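Local coordinates for protein putative sugar isomerase (Parabacteroides distasonis, PDB 3LMZ) that probably isomerises sugars, with a xylose isomerase-like TIM barrel as its framework, at residues A[162-167]-A[208-213]; A[173-178]-A[212-217]; A[192-195]-A[200-203]. All coordinates share one frame; numbering follows the deposited sequence.

Contact 1 of 3, residues A[162-167]-A[208-213]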
loop_
_atom_site.group_PDB
_atom_site.type_symbol
_atom_site.label_atom_id
_atom_site.label_comp_id
_atom_site.label_asym_id
_atom_site.label_seq_id
_atom_site.Cartn_x
_atom_site.Cartn_y
_atom_site.Cartn_z
ATOM N N LEU A 162 -21.701 -2.633 7.109
ATOM C CA LEU A 162 -21.355 -1.248 7.443
ATOM C C LEU A 162 -20.363 -0.796 6.393
ATOM O O LEU A 162 -19.199 -1.186 6.396
ATOM C CB LEU A 162 -20.756 -1.076 8.838
ATOM C CG LEU A 162 -20.209 0.305 9.162
ATOM C CD1 LEU A 162 -21.269 1.354 9.083
ATOM C CD2 LEU A 162 -19.538 0.241 10.506
ATOM N N ASP A 163 -20.803 0.108 5.530
ATOM C CA ASP A 163 -19.937 0.674 4.479
ATOM C C ASP A 163 -19.465 2.021 5.031
ATOM O O ASP A 163 -20.200 3.006 5.100
ATOM C CB ASP A 163 -20.720 0.815 3.172
ATOM C CG ASP A 163 -19.842 1.255 1.993
ATOM O OD1 ASP A 163 -19.086 2.247 2.196
ATOM O OD2 ASP A 163 -19.928 0.533 0.940
ATOM N N VAL A 164 -18.200 2.087 5.366
ATOM C CA VAL A 164 -17.709 3.235 6.089
ATOM C C VAL A 164 -17.701 4.473 5.182
ATOM O O VAL A 164 -17.947 5.589 5.644
ATOM C CB VAL A 164 -16.344 2.950 6.679
ATOM C CG1 VAL A 164 -16.441 1.727 7.624
ATOM C CG2 VAL A 164 -15.175 2.773 5.623
ATOM N N GLY A 165 -17.459 4.257 3.879
ATOM C CA GLY A 165 -17.385 5.355 2.942
ATOM C C GLY A 165 -18.737 5.950 2.668
ATOM O O GLY A 165 -18.940 7.180 2.706
ATOM N N HIS A 166 -19.706 5.099 2.353
ATOM C CA HIS A 166 -21.062 5.598 2.138
ATOM C C HIS A 166 -21.680 6.220 3.395
ATOM O O HIS A 166 -22.398 7.228 3.298
ATOM C CB HIS A 166 -21.968 4.506 1.591
ATOM C CG HIS A 166 -21.635 4.135 0.195
ATOM N ND1 HIS A 166 -21.249 5.081 -0.744
ATOM C CD2 HIS A 166 -21.647 2.938 -0.443
ATOM C CE1 HIS A 166 -21.039 4.470 -1.900
ATOM N NE2 HIS A 166 -21.258 3.175 -1.741
ATOM N N ASP A 167 -21.381 5.668 4.554
ATOM C CA ASP A 167 -21.867 6.240 5.800
ATOM C C ASP A 167 -21.324 7.672 5.973
ATOM O O ASP A 167 -22.072 8.581 6.285
ATOM C CB ASP A 167 -21.471 5.331 6.975
ATOM C CG ASP A 167 -22.437 5.400 8.182
ATOM O OD1 ASP A 167 -23.675 5.388 8.009
ATOM O OD2 ASP A 167 -21.867 5.393 9.294
ATOM N N GLY A 208 -7.898 9.924 1.961
ATOM C CA GLY A 208 -9.206 10.542 2.171
ATOM C C GLY A 208 -9.475 10.916 3.603
ATOM O O GLY A 208 -8.573 11.224 4.369
ATOM N N LYS A 209 -10.739 10.883 3.970
ATOM C CA LYS A 209 -11.186 11.465 5.240
ATOM C C LYS A 209 -11.487 10.440 6.321
ATOM O O LYS A 209 -11.679 10.829 7.474
ATOM C CB LYS A 209 -12.445 12.351 5.045
ATOM C CG LYS A 209 -12.186 13.596 4.237
ATOM C CD LYS A 209 -11.201 14.468 4.942
ATOM N N ILE A 210 -11.561 9.153 5.993
ATOM C CA ILE A 210 -11.990 8.131 6.955
ATOM C C ILE A 210 -10.914 7.945 8.041
ATOM O O ILE A 210 -9.721 7.971 7.718
ATOM C CB ILE A 210 -12.264 6.789 6.265
ATOM C CG1 ILE A 210 -13.475 6.879 5.354
ATOM C CG2 ILE A 210 -12.394 5.674 7.339
ATOM C CD1 ILE A 210 -14.854 6.826 6.050
ATOM N N ASP A 211 -11.333 7.897 9.308
ATOM C CA ASP A 211 -10.380 7.742 10.401
ATOM C C ASP A 211 -10.158 6.245 10.656
ATOM O O ASP A 211 -10.843 5.601 11.449
ATOM C CB ASP A 211 -10.945 8.408 11.634
ATOM C CG ASP A 211 -9.943 8.534 12.784
ATOM O OD1 ASP A 211 -8.929 7.809 12.803
ATOM O OD2 ASP A 211 -10.223 9.394 13.664
ATOM N N PHE A 212 -9.183 5.695 9.957
ATOM C CA PHE A 212 -8.908 4.290 10.097
ATOM C C PHE A 212 -8.375 3.873 11.479
ATOM O O PHE A 212 -8.794 2.831 12.007
ATOM C CB PHE A 212 -8.033 3.775 8.916
ATOM C CG PHE A 212 -8.821 3.601 7.638
ATOM C CD1 PHE A 212 -9.715 2.546 7.513
ATOM C CD2 PHE A 212 -8.811 4.582 6.652
ATOM C CE1 PHE A 212 -10.526 2.452 6.346
ATOM C CE2 PHE A 212 -9.575 4.461 5.506
ATOM C CZ PHE A 212 -10.443 3.450 5.371
ATOM N N PRO A 213 -7.424 4.655 12.072
ATOM C CA PRO A 213 -7.031 4.308 13.391
ATOM C C PRO A 213 -8.217 4.202 14.372
ATOM O O PRO A 213 -8.291 3.277 15.167
ATOM C CB PRO A 213 -6.045 5.421 13.739
ATOM C CG PRO A 213 -5.435 5.764 12.493
ATOM C CD PRO A 213 -6.562 5.685 11.482
#

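Contact 2 of 3, residues A[173-178]-A[212-217]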
loop_
_atom_site.group_PDB
_atom_site.type_symbol
_atom_site.label_atom_id
_atom_site.label_comp_id
_atom_site.label_asym_id
_atom_site.label_seq_id
_atom_site.Cartn_x
_atom_site.Cartn_y
_atom_site.Cartn_z
ATOM N N ASP A 173 -20.833 9.509 11.213
ATOM C CA ASP A 173 -19.539 9.066 11.751
ATOM C C ASP A 173 -19.549 7.527 11.778
ATOM O O ASP A 173 -20.286 6.915 12.553
ATOM C CB ASP A 173 -19.391 9.627 13.169
ATOM C CG ASP A 173 -18.111 9.219 13.849
ATOM O OD1 ASP A 173 -17.430 8.273 13.449
ATOM O OD2 ASP A 173 -17.755 9.897 14.805
ATOM N N PRO A 174 -18.771 6.886 10.889
ATOM C CA PRO A 174 -18.901 5.410 10.851
ATOM C C PRO A 174 -18.358 4.726 12.112
ATOM O O PRO A 174 -18.747 3.616 12.431
ATOM C CB PRO A 174 -18.069 5.032 9.643
ATOM C CG PRO A 174 -17.099 6.136 9.476
ATOM C CD PRO A 174 -17.786 7.390 9.917
ATOM N N VAL A 175 -17.410 5.370 12.796
ATOM C CA VAL A 175 -16.874 4.826 14.027
ATOM C C VAL A 175 -17.939 4.911 15.141
ATOM O O VAL A 175 -18.140 3.939 15.840
ATOM C CB VAL A 175 -15.542 5.562 14.414
ATOM C CG1 VAL A 175 -15.009 5.022 15.733
ATOM C CG2 VAL A 175 -14.489 5.448 13.247
ATOM N N ALA A 176 -18.641 6.052 15.257
ATOM C CA ALA A 176 -19.718 6.178 16.259
ATOM C C ALA A 176 -20.897 5.274 15.895
ATOM O O ALA A 176 -21.544 4.684 16.781
ATOM C CB ALA A 176 -20.171 7.637 16.452
ATOM N N ASP A 177 -21.156 5.097 14.586
ATOM C CA ASP A 177 -22.221 4.161 14.179
ATOM C C ASP A 177 -21.854 2.704 14.566
ATOM O O ASP A 177 -22.689 1.936 15.040
ATOM C CB ASP A 177 -22.538 4.302 12.692
ATOM C CG ASP A 177 -23.337 5.544 12.391
ATOM O OD1 ASP A 177 -23.775 6.253 13.323
ATOM O OD2 ASP A 177 -23.475 5.859 11.208
ATOM N N LEU A 178 -20.593 2.334 14.340
ATOM C CA LEU A 178 -20.121 1.003 14.773
ATOM C C LEU A 178 -20.313 0.800 16.293
ATOM O O LEU A 178 -20.806 -0.264 16.725
ATOM C CB LEU A 178 -18.662 0.749 14.339
ATOM C CG LEU A 178 -18.055 -0.573 14.850
ATOM C CD1 LEU A 178 -18.776 -1.844 14.278
ATOM C CD2 LEU A 178 -16.550 -0.568 14.491
ATOM N N PHE A 212 -9.183 5.695 9.957
ATOM C CA PHE A 212 -8.908 4.290 10.097
ATOM C C PHE A 212 -8.375 3.873 11.479
ATOM O O PHE A 212 -8.794 2.831 12.007
ATOM C CB PHE A 212 -8.033 3.775 8.916
ATOM C CG PHE A 212 -8.821 3.601 7.638
ATOM C CD1 PHE A 212 -9.715 2.546 7.513
ATOM C CD2 PHE A 212 -8.811 4.582 6.652
ATOM C CE1 PHE A 212 -10.526 2.452 6.346
ATOM C CE2 PHE A 212 -9.575 4.461 5.506
ATOM C CZ PHE A 212 -10.443 3.450 5.371
ATOM N N PRO A 213 -7.424 4.655 12.072
ATOM C CA PRO A 213 -7.031 4.308 13.391
ATOM C C PRO A 213 -8.217 4.202 14.372
ATOM O O PRO A 213 -8.291 3.277 15.167
ATOM C CB PRO A 213 -6.045 5.421 13.739
ATOM C CG PRO A 213 -5.435 5.764 12.493
ATOM C CD PRO A 213 -6.562 5.685 11.482
ATOM N N ALA A 214 -9.135 5.163 14.309
ATOM C CA ALA A 214 -10.290 5.139 15.171
ATOM C C ALA A 214 -11.182 3.913 14.922
ATOM O O ALA A 214 -11.723 3.316 15.874
ATOM C CB ALA A 214 -11.084 6.464 15.057
ATOM N N LEU A 215 -11.316 3.571 13.650
ATOM C CA LEU A 215 -12.099 2.426 13.231
ATOM C C LEU A 215 -11.470 1.141 13.817
ATOM O O LEU A 215 -12.147 0.302 14.420
ATOM C CB LEU A 215 -12.217 2.416 11.700
ATOM C CG LEU A 215 -13.104 1.354 11.105
ATOM C CD1 LEU A 215 -14.623 1.628 11.443
ATOM C CD2 LEU A 215 -12.899 1.131 9.567
ATOM N N ILE A 216 -10.166 1.022 13.680
ATOM C CA ILE A 216 -9.463 -0.152 14.201
ATOM C C ILE A 216 -9.576 -0.265 15.728
ATOM O O ILE A 216 -9.874 -1.332 16.260
ATOM C CB ILE A 216 -8.004 -0.083 13.804
ATOM C CG1 ILE A 216 -7.894 -0.375 12.305
ATOM C CG2 ILE A 216 -7.108 -0.974 14.703
ATOM C CD1 ILE A 216 -7.987 -1.765 11.935
ATOM N N ARG A 217 -9.419 0.853 16.441
ATOM C CA ARG A 217 -9.577 0.815 17.870
ATOM C C ARG A 217 -10.997 0.429 18.255
ATOM O O ARG A 217 -11.210 -0.312 19.218
ATOM C CB ARG A 217 -9.209 2.166 18.495
ATOM C CG ARG A 217 -7.747 2.475 18.518
ATOM C CD ARG A 217 -7.481 3.802 19.252
ATOM N NE ARG A 217 -6.252 4.366 18.727
ATOM C CZ ARG A 217 -6.181 5.380 17.862
ATOM N NH1 ARG A 217 -7.269 6.065 17.467
ATOM N NH2 ARG A 217 -4.985 5.766 17.456
#

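Contact 3 of 3, residues A[192-195]-A[200-203]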
loop_
_atom_site.group_PDB
_atom_site.type_symbol
_atom_site.label_atom_id
_atom_site.label_comp_id
_atom_site.label_asym_id
_atom_site.label_seq_id
_atom_site.Cartn_x
_atom_site.Cartn_y
_atom_site.Cartn_z
ATOM N N ASP A 192 -12.100 4.539 1.252
ATOM C CA ASP A 192 -11.917 5.905 1.652
ATOM C C ASP A 192 -12.608 6.872 0.691
ATOM O O ASP A 192 -12.844 6.545 -0.463
ATOM C CB ASP A 192 -10.421 6.238 1.744
ATOM C CG ASP A 192 -10.067 7.261 2.854
ATOM O OD1 ASP A 192 -10.995 7.968 3.376
ATOM O OD2 ASP A 192 -8.798 7.411 3.131
ATOM N N VAL A 193 -12.910 8.061 1.159
ATOM C CA VAL A 193 -13.659 9.092 0.420
ATOM C C VAL A 193 -13.031 10.460 0.647
ATOM O O VAL A 193 -12.443 10.715 1.703
ATOM C CB VAL A 193 -15.185 9.059 0.853
ATOM C CG1 VAL A 193 -15.819 7.726 0.368
ATOM C CG2 VAL A 193 -15.374 9.335 2.372
ATOM N N THR A 194 -13.286 11.406 -0.276
ATOM C CA THR A 194 -12.620 12.720 -0.247
ATOM C C THR A 194 -13.399 13.760 0.584
ATOM O O THR A 194 -12.867 14.807 0.903
ATOM C CB THR A 194 -12.405 13.262 -1.653
ATOM O OG1 THR A 194 -13.692 13.432 -2.277
ATOM C CG2 THR A 194 -11.569 12.274 -2.501
ATOM N N ASP A 195 -14.638 13.434 0.950
ATOM C CA ASP A 195 -15.443 14.362 1.735
ATOM C C ASP A 195 -16.576 13.625 2.402
ATOM O O ASP A 195 -17.018 12.583 1.881
ATOM C CB ASP A 195 -16.028 15.509 0.852
ATOM C CG ASP A 195 -16.543 16.668 1.651
ATOM O OD1 ASP A 195 -16.088 16.885 2.793
ATOM O OD2 ASP A 195 -17.422 17.378 1.136
ATOM N N GLY A 200 -18.254 13.742 -2.000
ATOM C CA GLY A 200 -17.076 12.900 -1.739
ATOM C C GLY A 200 -16.985 11.779 -2.755
ATOM O O GLY A 200 -17.976 11.114 -3.040
ATOM N N VAL A 201 -15.793 11.579 -3.332
ATOM C CA VAL A 201 -15.559 10.461 -4.228
ATOM C C VAL A 201 -14.565 9.465 -3.632
ATOM O O VAL A 201 -13.882 9.759 -2.665
ATOM C CB VAL A 201 -15.085 10.944 -5.591
ATOM C CG1 VAL A 201 -16.123 11.941 -6.161
ATOM C CG2 VAL A 201 -13.686 11.580 -5.505
ATOM N N GLY A 202 -14.447 8.316 -4.227
ATOM C CA GLY A 202 -13.543 7.306 -3.744
ATOM C C GLY A 202 -12.116 7.714 -3.967
ATOM O O GLY A 202 -11.775 8.365 -4.949
ATOM N N ILE A 203 -11.260 7.232 -3.075
ATOM C CA ILE A 203 -9.831 7.505 -3.143
ATOM C C ILE A 203 -9.090 6.397 -2.405
ATOM O O ILE A 203 -9.672 5.724 -1.579
ATOM C CB ILE A 203 -9.493 8.930 -2.603
ATOM C CG1 ILE A 203 -8.091 9.396 -3.025
ATOM C CG2 ILE A 203 -9.721 9.051 -1.066
ATOM C CD1 ILE A 203 -7.849 10.879 -2.759
HETATM O O HOH W 1 -11.142 3.319 -1.223
#

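Contact 1 of 3, residues A[162-167]-A[208-213]
Asp163 OD2, on the residue just before the Val164 that meets Ile210, takes two partners, a salt bridge with Lys191 NZ and a hydrogen bond with His132 NE2. The other oxygen, OD1, reaches forward to the first turn of the helix that starts here. Asp163 is the N-cap of helix 164-169, and its OD1 accepts from His166 N at 2.9 Å; the bond is almost straight at 177°, but the N-H comes from above the carboxylate plane, 47° out of it. This is the point where strand 158-163 of the TIM barrel gives way to a short helix, at the C-terminal strand end, the side of the barrel where this fold carries its active site. Across from it, Ile210 closes on the first turn of that helix. Its chi1 of -67° sets CG1 beside the backbone N, and CD1 at the far end of that branch rests 3.4 Å from Val164 O and 4.1 Å from Val164 CG2. The two side chains cross at about a right angle. CD1 also reaches over to Gly165, 4.3 Å from its N. The second branch of Ile210 does a different job: CG2 sits 3.5 Å above the plane of the Phe212 ring, over its centre. Farther back along the loop, Gly208 O accepts a hydrogen bond from Lys10 of the second subunit.

Contact 2 of 3, residues A[173-178]-A[212-217]
Ala214 is where helix 212-221 first meets helix 174-181, and it offers both its methyl and its carbonyl to Val175. Its CB lies 4.0 Å from Val175 CG2, while its O has Val175 CG1 at 3.7 Å, so the valine straddles the alanine with one methyl on the side chain and one on the backbone. That spread follows from the torsion of Val175: CG1 stands anti to the backbone N (chi1 178°) and CG2 beside it. Ala214 N, for its part, is capped by Asp211 OD1.

Next comes Leu215, whose backbone is nearest to that of Val175. Val175 CG2 lies against the main chain here, 3.7 Å from Leu215 N, and also touches Leu215 CB. Further out, the end of the leucine approaches the other helix and brings CD1 to 4.2 Å from Leu178 CD2, one turn on from the valine. Beyond the segment, Met218 continues the same seam against Val175 and Leu178.

The two segments run almost parallel, 8° apart and 9.5 Å between axes, as neighbouring helices do in the outer layer of a TIM barrel. The start of helix 174-181 is fixed by Asp173, whose OD1 accepts from Ala176 N at 3.1 Å, met steeply from above the carboxylate plane, with a weak second bond from Val175 N. Between the helices themselves the touching side chains are all aliphatic, so the pairing rests on van der Waals fit, of methyl groups against one another and against the backbone of Ala214 and Leu215, with no polar bond across it to set its direction.

Contact 3 of 3, residues A[192-195]-A[200-203]
Thr194 ties itself to Val201 twice, once through its side chain and once through its backbone. Together the segments form the far end of a beta hairpin that prolongs barrel strand 185-193 and turns back antiparallel into strand 202-203. Thr194 OG1 accepts from Val201 N at 3.0 Å in a fairly straight bond of 166°; chi1 of 62° puts the hydroxyl between the backbone N and the carbonyl carbon, where it meets Val201 N. Thr194 N donates to Val201 O, again at 3.0 Å, in the carbonyl plane but in a bent hydrogen bond. The methyl CG2 of Thr194 packs against Val201 CG2 at 3.7 Å and also touches CB and CD1 of Ile203. With an alanine here Val201 N would probably lose its side-chain acceptor, and Val201 CG2 and Ile203 CD1 would be left beside a gap.

Towards the barrel, Ile203 N donates to Asp192 O at 3.1 Å from above the carbonyl plane, 50° out of it. Between these bonds Val193 and Gly202 form a non-hydrogen-bonded pair, and the CA of Val193 makes a CA-H...O contact to Val201 O.

One shell out, the Asp192 carboxylate holds the strand to the loop that runs on from strand 202-203: OD1 takes its own neighbour Val193 N and also Ile210 N, while OD2 takes Gly206 N and Gly208 N. Gly200 O accepts from Arg169 NE. A water bridges the two strands, accepting from Asp192 N at 2.9 Å and donating to Ile203 O at 2.8 Å.

The return loop 208-211 joins all three contacts. It leaves the hairpin of contact 3 held by Lys209 N, 2.8 Å from Val193 O in a probable hydrogen bond, crosses to helix 164-169 in contact 1 and runs straight into the helix of contact 2. The centres of contacts 1 and 2 are about 8 Å apart, those of 1 and 3 about 9 Å, and those of 2 and 3 about 16 Å. Contacts 1 and 2 also meet where Asp167 OD2 lies 2.5 Å from Asp177 OD2, a short approach of like charges, consistent with a proton held between them. In the probable active-site region, His166 NE2 of contact 1 hydrogen-bonds to a citrate that probably came from the crystallisation liquor.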